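Local coordinates for protein beta-ketoacyl synthase (PDB 4CW4) that condenses acetyl-CoA with malonyl-acyl carrier protein to give the acetoacetyl primer that starts bacterial fatty acid synthesis, at residues F348-R353 and T504-A509; G356-F361 and S442-R447. All blocks are in the same frame, centred on the assembly; numbering follows the deposited sequence.

Contact 1: F348-R353 and T504-A509; sequences FRRASR and TIDKVA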
# COMPACT_ATOMS: atom_id res chain seq x y z
N PHE A 348 31.78 -2.65 -9.23
CA PHE A 348 30.37 -2.58 -8.89
C PHE A 348 30.14 -2.67 -7.39
O PHE A 348 29.06 -2.33 -6.94
CB PHE A 348 29.57 -3.64 -9.64
CG PHE A 348 29.46 -3.37 -11.11
CD1 PHE A 348 28.65 -2.36 -11.56
CD2 PHE A 348 30.17 -4.12 -12.03
CE1 PHE A 348 28.54 -2.08 -12.91
CE2 PHE A 348 30.06 -3.85 -13.38
CZ PHE A 348 29.24 -2.82 -13.82
N ARG A 349 31.13 -3.12 -6.63
CA ARG A 349 31.01 -3.09 -5.18
C ARG A 349 30.95 -1.68 -4.64
O ARG A 349 30.51 -1.47 -3.51
CB ARG A 349 32.14 -3.89 -4.52
CG ARG A 349 32.02 -5.36 -4.89
CD ARG A 349 33.10 -6.29 -4.40
NE ARG A 349 32.67 -7.67 -4.69
CZ ARG A 349 32.84 -8.29 -5.84
NH1 ARG A 349 33.51 -7.72 -6.83
NH2 ARG A 349 32.38 -9.52 -6.00
N ARG A 350 31.36 -0.70 -5.45
CA ARG A 350 31.31 0.70 -5.05
C ARG A 350 30.23 1.44 -5.85
O ARG A 350 30.31 2.66 -6.05
CB ARG A 350 32.67 1.35 -5.22
CG ARG A 350 33.73 0.75 -4.29
CD ARG A 350 35.10 1.32 -4.54
NE ARG A 350 35.16 2.74 -4.23
CZ ARG A 350 36.19 3.54 -4.47
NH1 ARG A 350 37.30 3.06 -5.03
NH2 ARG A 350 36.11 4.83 -4.17
N ALA A 351 29.20 0.73 -6.29
CA ALA A 351 28.15 1.39 -7.07
C ALA A 351 27.41 2.44 -6.25
O ALA A 351 26.91 3.42 -6.81
CB ALA A 351 27.18 0.38 -7.63
N SER A 352 27.32 2.21 -4.95
CA SER A 352 26.57 3.08 -4.05
C SER A 352 27.53 3.92 -3.20
O SER A 352 28.23 3.40 -2.32
CB SER A 352 25.64 2.25 -3.18
OG SER A 352 24.76 3.10 -2.46
N ARG A 353 27.54 5.21 -3.50
CA ARG A 353 28.52 6.18 -2.99
C ARG A 353 27.82 7.41 -2.37
O ARG A 353 27.91 8.51 -2.90
CB ARG A 353 29.41 6.65 -4.16
CG ARG A 353 30.37 5.58 -4.66
CD ARG A 353 30.79 5.86 -6.11
NE ARG A 353 31.80 4.95 -6.66
CZ ARG A 353 33.11 5.20 -6.71
NH1 ARG A 353 33.61 6.33 -6.21
NH2 ARG A 353 33.92 4.31 -7.27
N THR A 504 32.73 3.36 0.52
CA THR A 504 32.76 3.33 -0.93
C THR A 504 33.22 4.65 -1.56
O THR A 504 33.52 4.68 -2.75
CB THR A 504 31.38 3.03 -1.47
OG1 THR A 504 30.46 3.97 -0.90
CG2 THR A 504 30.95 1.62 -1.11
N ILE A 505 33.29 5.73 -0.78
CA ILE A 505 33.70 7.03 -1.32
C ILE A 505 35.13 7.36 -0.92
O ILE A 505 35.63 6.90 0.11
CB ILE A 505 32.72 8.18 -0.93
CG1 ILE A 505 32.84 8.56 0.55
CG2 ILE A 505 31.28 7.78 -1.29
CD1 ILE A 505 32.01 9.79 0.92
N ASP A 506 35.79 8.17 -1.74
CA ASP A 506 37.16 8.57 -1.44
C ASP A 506 37.23 9.87 -0.73
O ASP A 506 38.21 10.16 -0.04
CB ASP A 506 37.96 8.65 -2.72
CG ASP A 506 38.27 7.29 -3.25
OD1 ASP A 506 38.75 6.49 -2.43
OD2 ASP A 506 37.99 7.01 -4.42
N LYS A 507 36.19 10.66 -0.93
CA LYS A 507 35.98 11.89 -0.22
C LYS A 507 34.58 12.36 -0.56
O LYS A 507 33.94 11.91 -1.52
CB LYS A 507 37.00 12.94 -0.59
CG LYS A 507 36.72 13.74 -1.83
CD LYS A 507 37.40 15.11 -1.74
CE LYS A 507 36.79 16.06 -2.74
NZ LYS A 507 36.67 15.40 -4.06
N VAL A 508 34.12 13.30 0.24
CA VAL A 508 32.80 13.86 0.08
C VAL A 508 32.80 14.78 -1.14
O VAL A 508 33.76 15.53 -1.35
CB VAL A 508 32.42 14.58 1.39
CG1 VAL A 508 31.15 15.37 1.22
CG2 VAL A 508 32.29 13.56 2.53
N ALA A 509 31.77 14.70 -1.97
CA ALA A 509 31.71 15.56 -3.15
C ALA A 509 31.80 17.04 -2.79
O ALA A 509 31.31 17.47 -1.74
CB ALA A 509 30.45 15.29 -3.98
O HOH W 1 39.27 5.12 -5.54
O HOH W 2 36.22 8.22 -6.27
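Two loops of the ketosynthase domain meet here: Arg350 and Ser352, in the loop between helix 334-341 and strand 366-374, grip Thr504, in the loop leading to strand 517-519. Arg350 lays the edge of its guanidinium side-on against the carbonyl of Thr504. NE reaches Thr504 O at 2.9 Å and NH2 reaches the same oxygen at 3.0 Å. Both nitrogens come from one face of the carbonyl plane, and neither bond is straight. The Arg350 chain bends at chi3 (64°), which turns this edge back onto the Thr504 loop. Asp506 has two conformers. In the one given here, its OD2 takes a salt bridge from Arg350 NH2, 2.9 Å long and straighter at 162°. NH2 meets the carboxylate from above its plane, and the two flat groups stand nearly perpendicular. In the same conformer one water joins Arg350 NH1 to Asp506 OD2, and a second joins that oxygen to Arg353 NH1.

Thr504 answers with its hydroxyl. OG1 donates to Ser352 O at 2.7 Å, in the carbonyl plane and on a lone pair. Chi1 of 54° sets OG1 between the backbone N and the carbonyl carbon and leaves CG2 near Ser352 O, with Arg349 O a little farther. Thr504 O lies above one face of the Arg353 guanidinium, toward its rim, and Arg353 CB packs on Ile505 CG2 at 3.6 Å. The hydroxyl of Ser352 turns instead to Lys472 O. Main-chain oxygens thus carry much of the pairing. Asp506, in this conformer, would partly balance the charge of both arginines.

Contact 2: G356-F361 and S442-R447; sequences GENCGF and STPANR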
# COMPACT_ATOMS: atom_id res chain seq x y z
N GLY A 356 29.35 11.08 -1.98
CA GLY A 356 30.52 11.18 -2.82
C GLY A 356 30.16 11.55 -4.24
O GLY A 356 29.00 11.77 -4.54
N GLU A 357 31.16 11.64 -5.11
CA GLU A 357 30.89 11.60 -6.54
C GLU A 357 30.01 10.36 -6.78
O GLU A 357 30.34 9.26 -6.35
CB GLU A 357 32.17 11.54 -7.36
CG GLU A 357 33.09 12.74 -7.16
CD GLU A 357 32.47 14.04 -7.61
OE1 GLU A 357 31.74 14.04 -8.63
OE2 GLU A 357 32.69 15.07 -6.93
N ASN A 358 28.88 10.55 -7.44
CA ASN A 358 27.91 9.47 -7.57
C ASN A 358 26.98 9.69 -8.75
O ASN A 358 27.07 10.72 -9.44
CB ASN A 358 27.16 9.20 -6.24
CG ASN A 358 26.37 10.40 -5.74
OD1 ASN A 358 25.93 11.25 -6.51
ND2 ASN A 358 26.11 10.43 -4.42
N CYS A 359 26.13 8.70 -9.03
CA CYS A 359 25.36 8.73 -10.28
C CYS A 359 24.09 7.89 -10.26
O CYS A 359 23.65 7.40 -11.29
CB CYS A 359 26.26 8.29 -11.43
SG CYS A 359 26.97 6.63 -11.25
N GLY A 360 23.45 7.80 -9.09
CA GLY A 360 22.16 7.13 -8.98
C GLY A 360 22.19 6.03 -7.94
O GLY A 360 23.27 5.55 -7.54
N PHE A 361 21.01 5.62 -7.50
CA PHE A 361 20.92 4.62 -6.46
C PHE A 361 21.08 3.20 -7.02
O PHE A 361 21.05 2.98 -8.23
CB PHE A 361 19.68 4.83 -5.56
CG PHE A 361 18.35 4.35 -6.11
CD1 PHE A 361 17.93 3.04 -5.93
CD2 PHE A 361 17.46 5.25 -6.64
CE1 PHE A 361 16.69 2.61 -6.34
CE2 PHE A 361 16.19 4.82 -7.07
CZ PHE A 361 15.83 3.50 -6.91
N SER A 442 22.77 7.96 -2.80
CA SER A 442 23.83 7.96 -3.82
C SER A 442 23.40 8.63 -5.12
O SER A 442 23.71 8.14 -6.20
CB SER A 442 24.36 6.55 -4.11
OG SER A 442 25.62 6.60 -4.78
N THR A 443 22.76 9.79 -5.00
CA THR A 443 22.44 10.58 -6.18
C THR A 443 22.96 12.00 -6.05
O THR A 443 23.10 12.53 -4.95
CB THR A 443 20.91 10.62 -6.46
OG1 THR A 443 20.31 11.62 -5.64
CG2 THR A 443 20.26 9.26 -6.17
N PRO A 444 23.25 12.65 -7.20
CA PRO A 444 23.72 14.03 -7.13
C PRO A 444 22.72 14.98 -6.48
O PRO A 444 23.11 15.88 -5.74
CB PRO A 444 23.95 14.39 -8.61
CG PRO A 444 24.32 13.09 -9.22
CD PRO A 444 23.46 12.07 -8.53
N ALA A 445 21.44 14.77 -6.75
CA ALA A 445 20.40 15.57 -6.10
C ALA A 445 20.36 15.33 -4.60
O ALA A 445 20.23 16.27 -3.82
CB ALA A 445 19.03 15.30 -6.71
N ASN A 446 20.44 14.07 -4.19
CA ASN A 446 20.30 13.77 -2.77
C ASN A 446 21.48 14.31 -1.97
O ASN A 446 21.30 14.83 -0.87
CB ASN A 446 20.14 12.29 -2.46
CG ASN A 446 19.85 12.06 -0.98
OD1 ASN A 446 18.73 12.31 -0.53
ND2 ASN A 446 20.86 11.68 -0.22
N ARG A 447 22.68 14.18 -2.49
CA ARG A 447 23.84 14.54 -1.67
C ARG A 447 23.82 16.02 -1.34
O ARG A 447 24.19 16.41 -0.25
CB ARG A 447 25.15 14.12 -2.35
CG ARG A 447 25.55 14.96 -3.54
CD ARG A 447 26.73 14.35 -4.29
NE ARG A 447 27.28 15.29 -5.26
CZ ARG A 447 27.71 14.99 -6.49
NH1 ARG A 447 27.65 13.76 -6.96
NH2 ARG A 447 28.20 15.95 -7.25
O HOH W 3 30.25 16.06 -9.39
O HOH W 4 29.29 13.00 -9.16
O HOH W 5 25.94 6.19 -7.49
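Asn358 presses its amide against the turn Ser442-Thr443 that leads into helix 444-461, and Arg447 on the first turn of that helix reaches back to it. Arg447 NH1 donates to Asn358 OD1 at 3.1 Å, with an angle of 141°. The donor stands well above the amide plane, so the bond misses the lone pairs. The amide and guanidinium planes are 44° apart. Chi1 of 61° puts the Asn358 amide between its backbone N and carbonyl carbon, beside Ser442. There ND2 donates to Arg353 O, and OD1 also touches Pro444 CD.

The arginine has further partners. NE pairs with Asp511 in a salt bridge. NH1 gives a second bond to a water that also serves Asn358 N and Glu357 OE1. NH2 reaches the same carboxylate oxygen through another water. Glu357 OE1 lies 4.3 Å from Arg447 NH2 and well out of the guanidinium plane, so the two charges are near but form no salt bridge.

On the backbone, Gly360 N donates to Ser442 O at 2.9 Å. A water accepts from Cys359 N at 3.0 Å and probably donates to Gly360 O. It also lies 2.8 Å from Ser442 OG, which is hydrogen-bonded to Arg353 N as well. Thr443 is the N-cap: its OG1 accepts from Asn446 N at 2.8 Å. Its CG2 meanwhile rests near Gly360 CA. Phe361, whose ring meets that of the predicted active-site residue His477, follows directly. The buried amide is therefore held at both ends. The Arg447 charge is probably met mainly by Asp511, with Glu357 adding a water-mediated share.

The 348-353 and 356-361 segments belong to one loop, after helix 334-341, so the two contacts tie neighbouring parts of it to different partners. Contact 1 holds it to another loop; contact 2 holds it to a helix start. Their centres are about 9 Å apart. Arg353 belongs to contact 1, and its backbone also holds residues of contact 2. Both are partly buried. Contact 1 ends at the surface, in the conformer given, in a direct salt bridge, whereas the charged pair at the outer side of contact 2 is joined by water. The inner side of contact 2 relies on backbone and amide groups, and Phe361 brings it nearer to the probable active-site residues.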